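Local coordinates for peroxisomal catalase (Pichia angusta, PDB 2XQ1), which probably breaks down the hydrogen peroxide made by peroxisomal oxidases into water and oxygen, working as a heme-containing homotetramer, at residues R100-F105 with A319-I324; P267-Y272 with F308-N313. All blocks are in the same frame, centred on the assembly; numbering follows the deposited sequence.

Contact 1 (R100-F105 with A319-I324); sequences RIFTRF and AETEQI. With HEM (protoporphyrin IX containing Fe), chain B.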
loop_
_atom_site.group_PDB
_atom_site.type_symbol
_atom_site.label_atom_id
_atom_site.label_comp_id
_atom_site.label_asym_id
_atom_site.label_seq_id
_atom_site.Cartn_x
_atom_site.Cartn_y
_atom_site.Cartn_z
ATOM N N ARG O 100 -23.913 -23.073 1.893
ATOM C CA ARG O 100 -23.409 -22.399 0.687
ATOM C C ARG O 100 -21.851 -22.436 0.625
ATOM O O ARG O 100 -21.167 -22.225 1.654
ATOM C CB ARG O 100 -23.982 -20.975 0.588
ATOM C CG ARG O 100 -23.204 -20.040 -0.312
ATOM C CD ARG O 100 -23.990 -18.827 -0.699
ATOM N NE ARG O 100 -24.473 -18.968 -2.073
ATOM C CZ ARG O 100 -24.220 -18.081 -3.038
ATOM N NH1 ARG O 100 -23.516 -16.990 -2.774
ATOM N NH2 ARG O 100 -24.679 -18.253 -4.265
ATOM N N ILE O 101 -21.306 -22.745 -0.556
ATOM C CA ILE O 101 -19.857 -22.830 -0.724
ATOM C C ILE O 101 -19.350 -22.068 -1.936
ATOM O O ILE O 101 -20.133 -21.745 -2.839
ATOM C CB ILE O 101 -19.370 -24.277 -0.837
ATOM C CG1 ILE O 101 -19.925 -24.937 -2.099
ATOM C CG2 ILE O 101 -19.698 -25.017 0.439
ATOM C CD1 ILE O 101 -19.213 -26.188 -2.484
ATOM N N PHE O 102 -18.046 -21.775 -1.951
ATOM C CA PHE O 102 -17.393 -21.289 -3.149
ATOM C C PHE O 102 -16.132 -22.074 -3.346
ATOM O O PHE O 102 -15.365 -22.286 -2.416
ATOM C CB PHE O 102 -17.059 -19.820 -3.044
ATOM C CG PHE O 102 -16.614 -19.227 -4.333
ATOM C CD1 PHE O 102 -15.320 -19.486 -4.828
ATOM C CD2 PHE O 102 -17.473 -18.414 -5.066
ATOM C CE1 PHE O 102 -14.868 -18.953 -6.043
ATOM C CE2 PHE O 102 -17.050 -17.866 -6.285
ATOM C CZ PHE O 102 -15.717 -18.137 -6.784
ATOM N N THR O 103 -15.910 -22.518 -4.566
ATOM C CA THR O 103 -14.714 -23.261 -4.849
ATOM C C THR O 103 -13.923 -22.551 -5.911
ATOM O O THR O 103 -14.512 -22.009 -6.862
ATOM C CB THR O 103 -15.061 -24.638 -5.328
ATOM O OG1 THR O 103 -15.567 -25.369 -4.219
ATOM C CG2 THR O 103 -13.821 -25.364 -5.901
ATOM N N ARG O 104 -12.598 -22.535 -5.735
ATOM C CA ARG O 104 -11.710 -21.986 -6.748
ATOM C C ARG O 104 -10.673 -23.044 -7.085
ATOM O O ARG O 104 -10.027 -23.613 -6.191
ATOM C CB ARG O 104 -11.077 -20.660 -6.298
ATOM C CG ARG O 104 -10.081 -20.053 -7.285
ATOM C CD ARG O 104 -9.360 -18.787 -6.700
ATOM N NE ARG O 104 -8.820 -17.959 -7.781
ATOM C CZ ARG O 104 -7.582 -18.030 -8.293
ATOM N NH1 ARG O 104 -6.641 -18.869 -7.813
ATOM N NH2 ARG O 104 -7.289 -17.226 -9.305
ATOM N N PHE O 105 -10.555 -23.317 -8.385
ATOM C CA PHE O 105 -9.618 -24.314 -8.926
ATOM C C PHE O 105 -8.501 -23.558 -9.537
ATOM O O PHE O 105 -8.731 -22.449 -10.036
ATOM C CB PHE O 105 -10.261 -25.135 -10.046
ATOM C CG PHE O 105 -11.477 -25.925 -9.625
ATOM C CD1 PHE O 105 -11.359 -27.012 -8.775
ATOM C CD2 PHE O 105 -12.726 -25.593 -10.084
ATOM C CE1 PHE O 105 -12.449 -27.733 -8.386
ATOM C CE2 PHE O 105 -13.811 -26.325 -9.690
ATOM C CZ PHE O 105 -13.664 -27.397 -8.844
ATOM N N ALA O 319 -14.191 -9.362 -8.676
ATOM C CA ALA O 319 -14.665 -9.039 -7.342
ATOM C C ALA O 319 -14.810 -10.291 -6.501
ATOM O O ALA O 319 -14.698 -10.237 -5.269
ATOM C CB ALA O 319 -16.003 -8.319 -7.432
ATOM N N GLU O 320 -15.074 -11.410 -7.177
ATOM C CA GLU O 320 -15.419 -12.643 -6.494
ATOM C C GLU O 320 -14.365 -13.709 -6.628
ATOM O O GLU O 320 -13.778 -14.115 -5.627
ATOM C CB GLU O 320 -16.768 -13.161 -6.964
ATOM C CG GLU O 320 -17.918 -12.232 -6.566
ATOM C CD GLU O 320 -19.265 -12.665 -7.157
ATOM O OE1 GLU O 320 -19.535 -12.304 -8.327
ATOM O OE2 GLU O 320 -20.059 -13.357 -6.452
ATOM N N THR O 321 -14.101 -14.174 -7.850
ATOM C CA THR O 321 -13.018 -15.176 -8.015
ATOM C C THR O 321 -11.624 -14.633 -7.666
ATOM O O THR O 321 -10.846 -15.312 -7.000
ATOM C CB THR O 321 -12.985 -15.819 -9.407
ATOM O OG1 THR O 321 -14.251 -16.454 -9.658
ATOM C CG2 THR O 321 -11.927 -16.877 -9.456
ATOM N N GLU O 322 -11.308 -13.421 -8.100
ATOM C CA GLU O 322 -9.961 -12.951 -7.949
ATOM C C GLU O 322 -9.633 -12.612 -6.497
ATOM O O GLU O 322 -8.531 -12.967 -6.029
ATOM C CB GLU O 322 -9.713 -11.767 -8.875
ATOM C CG GLU O 322 -8.271 -11.260 -8.896
ATOM C CD GLU O 322 -7.224 -12.271 -9.461
ATOM O OE1 GLU O 322 -7.605 -13.221 -10.201
ATOM O OE2 GLU O 322 -6.006 -12.104 -9.153
ATOM N N GLN O 323 -10.584 -11.956 -5.803
ATOM C CA GLN O 323 -10.376 -11.383 -4.459
ATOM C C GLN O 323 -10.609 -12.377 -3.313
ATOM O O GLN O 323 -10.374 -12.071 -2.140
ATOM C CB GLN O 323 -11.248 -10.130 -4.243
ATOM C CG GLN O 323 -10.754 -8.889 -4.943
ATOM C CD GLN O 323 -11.543 -7.646 -4.600
ATOM O OE1 GLN O 323 -12.745 -7.709 -4.336
ATOM N NE2 GLN O 323 -10.877 -6.494 -4.634
ATOM N N ILE O 324 -11.095 -13.565 -3.634
ATOM C CA ILE O 324 -11.457 -14.479 -2.560
ATOM C C ILE O 324 -10.189 -14.972 -1.866
ATOM O O ILE O 324 -9.153 -15.201 -2.515
ATOM C CB ILE O 324 -12.329 -15.642 -3.057
ATOM C CG1 ILE O 324 -12.803 -16.501 -1.880
ATOM C CG2 ILE O 324 -11.598 -16.465 -4.105
ATOM C CD1 ILE O 324 -13.942 -17.466 -2.219
HETATM C CHA HEM B . -2.090 -20.753 -2.301
HETATM C CHB HEM B . 1.595 -20.841 0.822
HETATM C CHC HEM B . 1.563 -25.676 0.517
HETATM C CHD HEM B . -2.791 -25.540 -1.637
HETATM C C1A HEM B . -1.084 -20.342 -1.497
HETATM C C2A HEM B . -0.648 -18.967 -1.352
HETATM C C3A HEM B . 0.391 -18.996 -0.478
HETATM C C4A HEM B . 0.629 -20.380 -0.056
HETATM C CMA HEM B . 1.187 -17.769 0.010
HETATM C CAA HEM B . -1.287 -17.716 -2.045
HETATM C CBA HEM B . -2.635 -17.414 -1.361
HETATM C CGA HEM B . -3.196 -16.023 -1.605
HETATM O O1A HEM B . -2.391 -15.145 -2.065
HETATM O O2A HEM B . -4.425 -15.777 -1.322
HETATM C C1B HEM B . 1.957 -22.162 1.021
HETATM C C2B HEM B . 3.033 -22.684 1.844
HETATM C C3B HEM B . 3.020 -24.011 1.759
HETATM C C4B HEM B . 1.937 -24.397 0.892
HETATM C CMB HEM B . 4.011 -21.822 2.659
HETATM C CAB HEM B . 3.968 -25.001 2.439
HETATM C CBB HEM B . 4.587 -24.669 3.566
HETATM C C1C HEM B . 0.329 -26.072 0.028
HETATM C C2C HEM B . -0.265 -27.386 0.100
HETATM C C3C HEM B . -1.459 -27.337 -0.487
HETATM C C4C HEM B . -1.677 -26.006 -0.966
HETATM C CMC HEM B . 0.385 -28.630 0.741
HETATM C CAC HEM B . -2.440 -28.494 -0.605
HETATM C CBC HEM B . -2.935 -28.937 0.563
HETATM C C1D HEM B . -3.003 -24.242 -2.081
HETATM C C2D HEM B . -4.132 -23.770 -2.859
HETATM C C3D HEM B . -3.901 -22.277 -3.057
HETATM C C4D HEM B . -2.662 -21.992 -2.373
HETATM C CMD HEM B . -5.344 -24.566 -3.392
HETATM C CAD HEM B . -4.810 -21.310 -3.831
HETATM C CBD HEM B . -6.057 -20.941 -3.040
HETATM C CGD HEM B . -6.931 -20.093 -3.935
HETATM O O1D HEM B . -7.583 -20.728 -4.833
HETATM O O2D HEM B . -6.932 -18.832 -3.736
HETATM N NA HEM B . -0.302 -21.158 -0.710
HETATM N NB HEM B . 1.319 -23.250 0.472
HETATM N NC HEM B . -0.559 -25.267 -0.635
HETATM N ND HEM B . -2.167 -23.164 -1.830
HETATM FE FE HEM B . -0.424 -23.223 -0.656
#

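Contact 2 (P267-Y272 with F308-N313); sequences PSWECY and FTLNEN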
loop_
_atom_site.group_PDB
_atom_site.type_symbol
_atom_site.label_atom_id
_atom_site.label_comp_id
_atom_site.label_asym_id
_atom_site.label_seq_id
_atom_site.Cartn_x
_atom_site.Cartn_y
_atom_site.Cartn_z
ATOM N N PRO O 267 -21.231 -29.975 -12.082
ATOM C CA PRO O 267 -20.275 -30.984 -11.640
ATOM C C PRO O 267 -20.384 -31.189 -10.148
ATOM O O PRO O 267 -20.721 -30.253 -9.419
ATOM C CB PRO O 267 -18.935 -30.328 -11.947
ATOM C CG PRO O 267 -19.201 -28.897 -11.746
ATOM C CD PRO O 267 -20.581 -28.662 -12.266
ATOM N N SER O 268 -20.098 -32.394 -9.681
ATOM C CA SER O 268 -20.244 -32.678 -8.254
ATOM C C SER O 268 -19.201 -33.670 -7.734
ATOM O O SER O 268 -18.524 -34.375 -8.503
ATOM C CB SER O 268 -21.679 -33.120 -7.905
ATOM O OG SER O 268 -22.084 -34.249 -8.665
ATOM N N TRP O 269 -19.072 -33.679 -6.412
ATOM C CA TRP O 269 -18.091 -34.478 -5.721
ATOM C C TRP O 269 -18.777 -35.117 -4.527
ATOM O O TRP O 269 -19.605 -34.471 -3.880
ATOM C CB TRP O 269 -16.923 -33.578 -5.265
ATOM C CG TRP O 269 -16.016 -33.126 -6.401
ATOM C CD1 TRP O 269 -14.815 -33.663 -6.749
ATOM C CD2 TRP O 269 -16.262 -32.069 -7.324
ATOM N NE1 TRP O 269 -14.297 -33.011 -7.828
ATOM C CE2 TRP O 269 -15.164 -32.024 -8.207
ATOM C CE3 TRP O 269 -17.306 -31.153 -7.497
ATOM C CZ2 TRP O 269 -15.081 -31.096 -9.263
ATOM C CZ3 TRP O 269 -17.227 -30.234 -8.531
ATOM C CH2 TRP O 269 -16.117 -30.203 -9.396
ATOM N N GLU O 270 -18.450 -36.384 -4.261
ATOM C CA GLU O 270 -18.883 -37.085 -3.049
ATOM C C GLU O 270 -17.763 -37.036 -2.033
ATOM O O GLU O 270 -16.595 -37.225 -2.389
ATOM C CB GLU O 270 -19.212 -38.545 -3.345
ATOM C CG GLU O 270 -20.222 -38.773 -4.460
ATOM C CD GLU O 270 -21.659 -38.398 -4.091
ATOM O OE1 GLU O 270 -22.095 -38.615 -2.946
ATOM O OE2 GLU O 270 -22.371 -37.886 -4.972
ATOM N N CYS O 271 -18.093 -36.801 -0.769
ATOM C CA CYS O 271 -17.061 -36.566 0.233
ATOM C C CYS O 271 -16.901 -37.735 1.189
ATOM O O CYS O 271 -17.902 -38.224 1.730
ATOM C CB CYS O 271 -17.418 -35.334 1.034
ATOM S SG CYS O 271 -17.857 -33.887 0.062
ATOM N N TYR O 272 -15.656 -38.173 1.403
ATOM C CA TYR O 272 -15.343 -39.239 2.360
ATOM C C TYR O 272 -14.254 -38.822 3.332
ATOM O O TYR O 272 -13.523 -37.864 3.080
ATOM C CB TYR O 272 -14.852 -40.489 1.640
ATOM C CG TYR O 272 -15.719 -40.985 0.511
ATOM C CD1 TYR O 272 -15.621 -40.413 -0.760
ATOM C CD2 TYR O 272 -16.613 -42.061 0.694
ATOM C CE1 TYR O 272 -16.400 -40.873 -1.824
ATOM C CE2 TYR O 272 -17.405 -42.536 -0.366
ATOM C CZ TYR O 272 -17.290 -41.932 -1.624
ATOM O OH TYR O 272 -18.045 -42.368 -2.691
ATOM N N PHE O 308 -21.022 -32.245 -2.478
ATOM C CA PHE O 308 -21.289 -30.882 -2.895
ATOM C C PHE O 308 -21.414 -30.815 -4.392
ATOM O O PHE O 308 -20.892 -31.683 -5.122
ATOM C CB PHE O 308 -20.275 -29.868 -2.333
ATOM C CG PHE O 308 -18.832 -30.125 -2.723
ATOM C CD1 PHE O 308 -18.288 -29.581 -3.902
ATOM C CD2 PHE O 308 -18.003 -30.863 -1.891
ATOM C CE1 PHE O 308 -16.959 -29.798 -4.254
ATOM C CE2 PHE O 308 -16.675 -31.094 -2.238
ATOM C CZ PHE O 308 -16.153 -30.557 -3.425
ATOM N N THR O 309 -22.139 -29.795 -4.842
ATOM C CA THR O 309 -22.348 -29.578 -6.259
ATOM C C THR O 309 -22.068 -28.125 -6.509
ATOM O O THR O 309 -22.442 -27.284 -5.696
ATOM C CB THR O 309 -23.818 -29.892 -6.655
ATOM O OG1 THR O 309 -24.158 -31.220 -6.225
ATOM C CG2 THR O 309 -24.041 -29.779 -8.170
ATOM N N LEU O 310 -21.405 -27.833 -7.627
ATOM C CA LEU O 310 -21.192 -26.454 -8.075
ATOM C C LEU O 310 -22.227 -26.064 -9.126
ATOM O O LEU O 310 -22.269 -26.625 -10.214
ATOM C CB LEU O 310 -19.761 -26.253 -8.600
ATOM C CG LEU O 310 -18.614 -26.484 -7.609
ATOM C CD1 LEU O 310 -17.299 -26.139 -8.247
ATOM C CD2 LEU O 310 -18.783 -25.713 -6.302
ATOM N N ASN O 311 -23.049 -25.080 -8.795
ATOM C CA ASN O 311 -24.204 -24.766 -9.607
ATOM C C ASN O 311 -24.418 -23.288 -9.911
ATOM O O ASN O 311 -25.480 -22.939 -10.423
ATOM C CB ASN O 311 -25.462 -25.322 -8.929
ATOM C CG ASN O 311 -25.746 -24.675 -7.563
ATOM O OD1 ASN O 311 -25.148 -23.683 -7.170
ATOM N ND2 ASN O 311 -26.673 -25.246 -6.849
ATOM N N GLU O 312 -23.451 -22.422 -9.594
ATOM C CA GLU O 312 -23.642 -20.957 -9.764
ATOM C C GLU O 312 -22.366 -20.156 -10.071
ATOM O O GLU O 312 -21.459 -20.053 -9.236
ATOM C CB GLU O 312 -24.333 -20.375 -8.544
ATOM C CG GLU O 312 -24.676 -18.906 -8.663
ATOM C CD GLU O 312 -25.080 -18.304 -7.310
ATOM O OE1 GLU O 312 -25.578 -19.031 -6.408
ATOM O OE2 GLU O 312 -24.881 -17.094 -7.138
ATOM N N ASN O 313 -22.304 -19.596 -11.273
ATOM C CA ASN O 313 -21.182 -18.790 -11.665
ATOM C C ASN O 313 -21.203 -17.479 -10.911
ATOM O O ASN O 313 -22.274 -17.022 -10.508
ATOM C CB ASN O 313 -21.218 -18.559 -13.158
ATOM C CG ASN O 313 -20.799 -19.777 -13.922
ATOM O OD1 ASN O 313 -20.032 -20.595 -13.420
ATOM N ND2 ASN O 313 -21.284 -19.905 -15.152
#

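Contact 1 (R100-F105 with A319-I324)
R104 reaches from strand 98-107 past a heme propionate to T321. With CG anti to the backbone N (chi1 177°) and the chain extended as far as NE, its methylenes run alongside the propionate: CB and CG pass oxygen O1D, and CD comes closest, 3.2 Å from O1D. I324 CG2 lies 4.1 Å from CD. NE gives a weak, bent hydrogen bond to the carbonyl O of T321 (3.4 Å, N-H...O angle 130°). At the tip, NH1 hydrogen-bonds to the backbone O of H67, a predicted active-site residue, and heme O1D lies in plane at the guanidinium edge, 3.6 Å from NH1. NH2 stands 4.1 Å from E322 OE1, beyond salt-bridge range, the guanidinium and carboxylate planes nearly perpendicular. E322 itself pairs through OE2 with K112. Two residues back along the strand, F102 meets the same turn: T321 OG1 lies at the edge of its ring, 3.6 Å from CZ, and I324 CD1 touches ring atom CD1 at 3.6 Å. Helix 317-322 thus packs against the catalase beta-barrel beside the heme propionate, and the arginine here, with R64 and R357 hydrogen-bonded to the heme, is consistent with a basic setting for its propionates.

Contact 2 (P267-Y272 with F308-N313)
P267 and L310 begin a run of three backbone hydrogen bonds that join the start of strand 268-276 and the residue before it to the antiparallel strand 303-312: L310 N to P267 O (3.1 Å), W269 N to F308 O and F308 N to W269 O. The last two are reciprocal and make W269 and F308 a hydrogen-bonded pair; S268 and T309 form the non-hydrogen-bonded pair next to it, where T309 OG1 lies 3.5 Å from S268 CB.

Aromatic contacts dominate the face bearing W269 and F308. The CB of W269 sits over one face of the F308 ring in a CH-pi contact, 4.0 Å from its centroid. The indole runs on nearly parallel to that ring, planes at 17°, but slid so far that they barely overlap, and W269 CE3 meets F308 CE1 at 3.5 Å. F308 turns its CG between its own N and carbonyl carbon (chi1 59°), which lays the ring across the neighbouring strand. There C271 SG approaches obliquely, 3.6 Å from F308 CD2, a sulfur-aromatic contact.

Apolar packing completes the set: L310 CG touches W269 CZ3 at 4.1 Å, and its CB meets P267 CG. Cut back to an alanine, W269 would keep its CB over F308, but L310 CG and F308 CE1 would probably lose their indole neighbour and the carbonyl of M204 its NE1 donor.

Across this contact, hydrogen bonding is confined to the backbone, while the side chains meet through apolar and aromatic contacts.

Overall arrangement
Contacts 1 and 2 both reach one curled antiparallel sheet, their centres 14 Å apart. Strand 303-312 of contact 2 is followed in the chain, after a short link, by helix 317-322 of contact 1, and strand 70-79 pairs with both 98-107 and 303-312. Side chains also bridge the two: R100 NH2 forms a salt bridge with E312 OE1 at 2.5 Å, I101 CD1 packs on F308 CD1 at 3.8 Å, and F105 CZ meets W269 CH2 at the same distance. Contact 1 borders the heme directly, with the side chain of R104 about 5 Å from that of H67. Contact 2 stands further back: the side chain of L310 is about 12 Å from a heme.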